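Local coordinates for protein alpha-pyrone synthesis polyketide synthase-like Pks18 (PDB 1TED) that probably builds tri- and tetraketide alpha-pyrones by extending medium- and long-chain aliphatic acyl-CoA starters with malonyl-CoA, as a homodimeric type III polyketide synthase, at residues L116-D119 with V120-A124; V151-A154 with I155-L159; G316-I319 with I320-S323. All coordinates share one frame; numbering follows the deposited sequence.

The three contacts follow one another along the chain. Each is a local contact about one turn apart along a helix, and contact 3 includes the cap. Contact 1 lies on helix 102-125 and contact 2 on helix 151-159, both in the N-terminal half of this thiolase fold. Their centres are about 10 Å apart, and the two helices pack against each other here: A117 CB meets V151 CG1 at 3.6 Å. Contact 2 also reaches the second subunit. Contact 3 starts helix 317-327 in the C-terminal half. Its centre is about 30 Å from that of contact 1 and about 35 Å from that of contact 2, across the chain's centre. It lies near C175, the probable nucleophile.

Contact 1: residues L116-D119 with V120-A124; sequences LAVD and VSKRA
With CG of D119 anti to the backbone N (chi1 170°), and CG of R123 beside its own N with the chain extended to NE, the carboxylate and guanidinium meet one turn apart. NE and NH2 of R123 each take one carboxylate oxygen. NH2 of R123 takes the syn lone pair of D119 OD2 at 2.6 Å. NE of R123 reaches D119 OD1 at 3.0 Å, from above the carboxylate plane. The second bond is the straighter one. The two flat groups are turned 56° against each other, so the two-bond salt bridge is not coplanar. It is an i to i+4 pair on helix 102-125, one of the helices packed on the mixed central sheet of the thiolase fold.

On another side of the helix, S121 OG is turned back beside its own backbone N (chi1 -64°). It donates to A117 O at 2.7 Å. The backbone N of S121 bonds to the same oxygen at 3.0 Å, from the opposite face of the carbonyl plane. The hydroxyl proton of this buried serine is thus used within its own helix. K122 runs extended alongside V118, and its CE lies 3.7 Å from V118 CG1. This apolar part of the lysine lies against the valine branch. L116 and V120 also point the same way, with L116 CD1 4.2 Å from V120 CG2. Both rest on C228 of strand 226-236, while V120 and R123 also touch A39 of strand 32-41.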
# COMPACT_ATOMS: atom_id res chain seq x y z
N LEU A 116 -17.92 -3.57 8.71
CA LEU A 116 -17.48 -4.93 8.49
C LEU A 116 -16.06 -5.21 8.96
O LEU A 116 -15.80 -6.25 9.56
CB LEU A 116 -17.61 -5.28 7.00
CG LEU A 116 -17.23 -6.72 6.63
CD1 LEU A 116 -18.15 -7.70 7.35
CD2 LEU A 116 -17.35 -6.89 5.13
N ALA A 117 -15.14 -4.29 8.68
CA ALA A 117 -13.74 -4.46 9.08
C ALA A 117 -13.57 -4.34 10.59
O ALA A 117 -12.79 -5.08 11.19
CB ALA A 117 -12.84 -3.44 8.36
N VAL A 118 -14.30 -3.42 11.21
CA VAL A 118 -14.24 -3.25 12.65
C VAL A 118 -14.75 -4.52 13.32
O VAL A 118 -14.16 -5.02 14.28
CB VAL A 118 -15.08 -2.03 13.10
CG1 VAL A 118 -15.27 -2.04 14.63
CG2 VAL A 118 -14.38 -0.74 12.67
N ASP A 119 -15.83 -5.08 12.79
CA ASP A 119 -16.40 -6.29 13.36
C ASP A 119 -15.46 -7.50 13.24
O ASP A 119 -15.19 -8.18 14.23
CB ASP A 119 -17.75 -6.59 12.69
CG ASP A 119 -18.29 -7.97 13.04
OD1 ASP A 119 -18.07 -8.45 14.17
OD2 ASP A 119 -18.95 -8.57 12.17
N VAL A 120 -14.93 -7.75 12.05
CA VAL A 120 -14.04 -8.90 11.83
C VAL A 120 -12.74 -8.80 12.64
O VAL A 120 -12.30 -9.79 13.23
CB VAL A 120 -13.72 -9.07 10.33
CG1 VAL A 120 -12.74 -10.23 10.12
CG2 VAL A 120 -15.01 -9.34 9.57
N SER A 121 -12.16 -7.60 12.67
CA SER A 121 -10.93 -7.34 13.42
C SER A 121 -11.14 -7.71 14.88
O SER A 121 -10.27 -8.31 15.51
CB SER A 121 -10.54 -5.86 13.32
OG SER A 121 -10.23 -5.48 11.99
N LYS A 122 -12.30 -7.35 15.41
CA LYS A 122 -12.65 -7.66 16.81
C LYS A 122 -12.74 -9.17 17.00
O LYS A 122 -12.28 -9.68 18.02
CB LYS A 122 -14.00 -7.05 17.20
CG LYS A 122 -14.01 -5.57 17.48
CD LYS A 122 -15.44 -5.11 17.77
CE LYS A 122 -15.53 -3.61 18.01
NZ LYS A 122 -16.96 -3.18 18.19
N ARG A 123 -13.36 -9.87 16.05
CA ARG A 123 -13.50 -11.32 16.16
C ARG A 123 -12.15 -12.01 16.20
O ARG A 123 -11.99 -13.03 16.89
CB ARG A 123 -14.31 -11.90 15.00
CG ARG A 123 -15.67 -11.29 14.76
CD ARG A 123 -16.42 -12.03 13.64
NE ARG A 123 -17.61 -11.29 13.24
CZ ARG A 123 -18.65 -11.83 12.61
NH1 ARG A 123 -18.65 -13.12 12.29
NH2 ARG A 123 -19.69 -11.07 12.31
N ALA A 124 -11.17 -11.47 15.47
CA ALA A 124 -9.83 -12.05 15.42
C ALA A 124 -9.05 -11.87 16.72
O ALA A 124 -8.22 -12.71 17.09
CB ALA A 124 -9.03 -11.46 14.25

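Contact 2: residues V151-A154 with I155-L159; sequences VDVA and IVKEL
The contact between V151-A154 and I155-L159 is local packing and backbone bonding along helix 151-159. This helix is the crossover of a beta-alpha-beta unit between strands 135-142 and 166-171. V151 and I155 are one turn apart and meet through their branch ends, V151 CG1 and I155 CD1, at 4.2 Å. The two side chains cross at a slant. I155 CG1 sits beside its own backbone N (chi1 -67°), which brings it to 3.2 Å from V151 O. The same carbonyl accepts the backbone N of I155 at 3.1 Å.

The bonding is uneven along the turn. D152 O receives V156 N and I155 N, but both bonds are weak. The next two are firmer: K157 N reaches V153 O at 3.1 Å, in the carbonyl plane, and E158 N reaches A154 O at 2.7 Å. E158 CB is packed tightly, 2.9 Å from A154 O. V156 CG2 lies 3.7 Å from D152 O, so this carbonyl has a methyl group near it as well as the two N-H groups.

D152 OD2 forms a salt bridge with R167 on strand 166-171, and K157 runs extended to E261 of the second subunit, a salt bridge across the dimer interface. V156 packs on L138 of strand 135-142 and on L256 of the second subunit. V151 rests on A113 of helix 102-125, and L159 reaches L125 of that helix.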
# COMPACT_ATOMS: atom_id res chain seq x y z
N VAL A 151 -10.15 3.02 6.06
CA VAL A 151 -10.66 2.01 6.96
C VAL A 151 -9.68 1.73 8.09
O VAL A 151 -10.10 1.43 9.20
CB VAL A 151 -10.97 0.72 6.17
CG1 VAL A 151 -11.43 -0.38 7.09
CG2 VAL A 151 -12.03 1.03 5.13
N ASP A 152 -8.38 1.84 7.81
CA ASP A 152 -7.36 1.60 8.84
C ASP A 152 -7.49 2.57 10.03
O ASP A 152 -7.44 2.15 11.19
CB ASP A 152 -5.95 1.68 8.25
CG ASP A 152 -5.57 3.08 7.77
OD1 ASP A 152 -6.32 3.69 6.98
OD2 ASP A 152 -4.49 3.56 8.19
N VAL A 153 -7.66 3.86 9.75
CA VAL A 153 -7.81 4.84 10.82
C VAL A 153 -9.03 4.50 11.71
O VAL A 153 -8.93 4.53 12.94
CB VAL A 153 -7.97 6.27 10.25
CG1 VAL A 153 -8.36 7.22 11.36
CG2 VAL A 153 -6.67 6.72 9.62
N ALA A 154 -10.16 4.17 11.08
CA ALA A 154 -11.38 3.84 11.82
C ALA A 154 -11.24 2.60 12.71
O ALA A 154 -11.87 2.51 13.76
CB ALA A 154 -12.55 3.66 10.84
N ILE A 155 -10.42 1.63 12.29
CA ILE A 155 -10.20 0.42 13.08
C ILE A 155 -9.50 0.78 14.40
O ILE A 155 -9.91 0.35 15.48
CB ILE A 155 -9.34 -0.60 12.29
CG1 ILE A 155 -10.13 -1.12 11.08
CG2 ILE A 155 -8.94 -1.75 13.21
CD1 ILE A 155 -9.40 -2.19 10.24
N VAL A 156 -8.43 1.57 14.31
CA VAL A 156 -7.68 1.99 15.49
C VAL A 156 -8.60 2.76 16.44
O VAL A 156 -8.60 2.53 17.65
CB VAL A 156 -6.48 2.90 15.07
CG1 VAL A 156 -5.81 3.53 16.30
CG2 VAL A 156 -5.47 2.07 14.28
N LYS A 157 -9.38 3.68 15.89
CA LYS A 157 -10.30 4.48 16.70
C LYS A 157 -11.41 3.62 17.28
O LYS A 157 -11.72 3.72 18.47
CB LYS A 157 -10.90 5.61 15.87
CG LYS A 157 -9.92 6.74 15.58
CD LYS A 157 -10.61 7.96 14.99
CE LYS A 157 -9.65 9.13 14.88
NZ LYS A 157 -10.39 10.38 14.58
N GLU A 158 -12.01 2.77 16.45
CA GLU A 158 -13.09 1.90 16.89
C GLU A 158 -12.67 0.86 17.93
O GLU A 158 -13.37 0.66 18.93
CB GLU A 158 -13.67 1.18 15.68
CG GLU A 158 -15.17 1.11 15.71
CD GLU A 158 -15.79 2.48 15.59
OE1 GLU A 158 -15.55 3.14 14.56
OE2 GLU A 158 -16.51 2.89 16.52
N LEU A 159 -11.55 0.17 17.70
CA LEU A 159 -11.09 -0.86 18.63
C LEU A 159 -10.27 -0.32 19.77
O LEU A 159 -9.85 -1.07 20.65
CB LEU A 159 -10.27 -1.93 17.92
CG LEU A 159 -11.01 -3.04 17.18
CD1 LEU A 159 -11.85 -2.47 16.04
CD2 LEU A 159 -9.97 -4.02 16.65

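Contact 3: residues G316-I319 with I320-S323; sequences GPKI and IEQS
E321 runs beside K318, and its side chain overlaps the root of the lysine. OE1 of E321 lies 4.0 Å from K318 CG and 3.6 Å from K318 CA. The glutamate chain is extended, with CG anti to the backbone N (chi1 -156°), and so lies back over the first turn. The two side chains point the same way. Closer in, E321 N bonds to P317 O at 2.9 Å.

G316 is the N-cap residue of helix 317-327. Its O takes I320 N at 3.2 Å, nearly straight along the C=O axis. The backbone angles of G316 are ones that suit glycine.

S323 makes two bonds to one oxygen. Its OG meets I319 O at 2.8 Å. S323 N meets the same atom at 3.2 Å, from the opposite face of the carbonyl plane. The buried hydroxyl therefore donates back into its own helix. Q322 CG lies 3.4 Å from K318 O, while its OE1 is held by R325.

The side chain of I319 lies about 6 Å from that of C175, the probable nucleophile. I319 packs on I285 of helix 281-299 and F377 of strand 370-378, and S323 touches both as well. P317 and I320 rest on W338 of helix 335-344.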
# COMPACT_ATOMS: atom_id res chain seq x y z
N GLY A 316 -11.74 -18.44 -9.23
CA GLY A 316 -12.70 -18.85 -10.23
C GLY A 316 -12.39 -20.24 -10.73
O GLY A 316 -11.25 -20.71 -10.61
N PRO A 317 -13.36 -20.94 -11.32
CA PRO A 317 -13.09 -22.29 -11.81
C PRO A 317 -11.78 -22.48 -12.59
O PRO A 317 -11.02 -23.40 -12.30
CB PRO A 317 -14.34 -22.63 -12.64
CG PRO A 317 -14.87 -21.26 -13.02
CD PRO A 317 -14.69 -20.48 -11.75
N LYS A 318 -11.50 -21.61 -13.56
CA LYS A 318 -10.27 -21.74 -14.36
C LYS A 318 -8.98 -21.56 -13.57
O LYS A 318 -7.95 -22.15 -13.92
CB LYS A 318 -10.28 -20.74 -15.52
CG LYS A 318 -11.38 -20.96 -16.53
CD LYS A 318 -11.29 -19.96 -17.67
CE LYS A 318 -12.51 -20.06 -18.58
NZ LYS A 318 -12.48 -19.08 -19.68
N ILE A 319 -9.02 -20.76 -12.51
CA ILE A 319 -7.83 -20.51 -11.69
C ILE A 319 -7.50 -21.71 -10.80
O ILE A 319 -6.34 -22.11 -10.69
CB ILE A 319 -8.04 -19.27 -10.81
CG1 ILE A 319 -8.31 -18.06 -11.71
CG2 ILE A 319 -6.83 -19.05 -9.92
CD1 ILE A 319 -8.51 -16.78 -10.95
N ILE A 320 -8.52 -22.29 -10.18
CA ILE A 320 -8.34 -23.46 -9.32
C ILE A 320 -7.91 -24.62 -10.22
O ILE A 320 -6.93 -25.32 -9.95
CB ILE A 320 -9.66 -23.82 -8.58
CG1 ILE A 320 -10.08 -22.65 -7.68
CG2 ILE A 320 -9.48 -25.08 -7.72
CD1 ILE A 320 -11.35 -22.89 -6.87
N GLU A 321 -8.65 -24.79 -11.30
CA GLU A 321 -8.45 -25.81 -12.33
C GLU A 321 -6.99 -25.97 -12.76
O GLU A 321 -6.40 -27.05 -12.64
CB GLU A 321 -9.27 -25.38 -13.54
CG GLU A 321 -9.70 -26.43 -14.49
CD GLU A 321 -10.80 -25.90 -15.38
OE1 GLU A 321 -10.59 -24.87 -16.05
OE2 GLU A 321 -11.89 -26.50 -15.39
N GLN A 322 -6.41 -24.88 -13.26
CA GLN A 322 -5.03 -24.88 -13.74
C GLN A 322 -4.00 -24.98 -12.63
O GLN A 322 -2.91 -25.52 -12.84
CB GLN A 322 -4.77 -23.64 -14.60
CG GLN A 322 -5.58 -23.60 -15.90
CD GLN A 322 -5.45 -24.90 -16.71
OE1 GLN A 322 -4.37 -25.48 -16.81
NE2 GLN A 322 -6.56 -25.34 -17.30
N SER A 323 -4.34 -24.47 -11.44
CA SER A 323 -3.40 -24.55 -10.32
C SER A 323 -3.22 -26.01 -9.96
O SER A 323 -2.10 -26.47 -9.73
CB SER A 323 -3.93 -23.77 -9.10
OG SER A 323 -3.86 -22.37 -9.33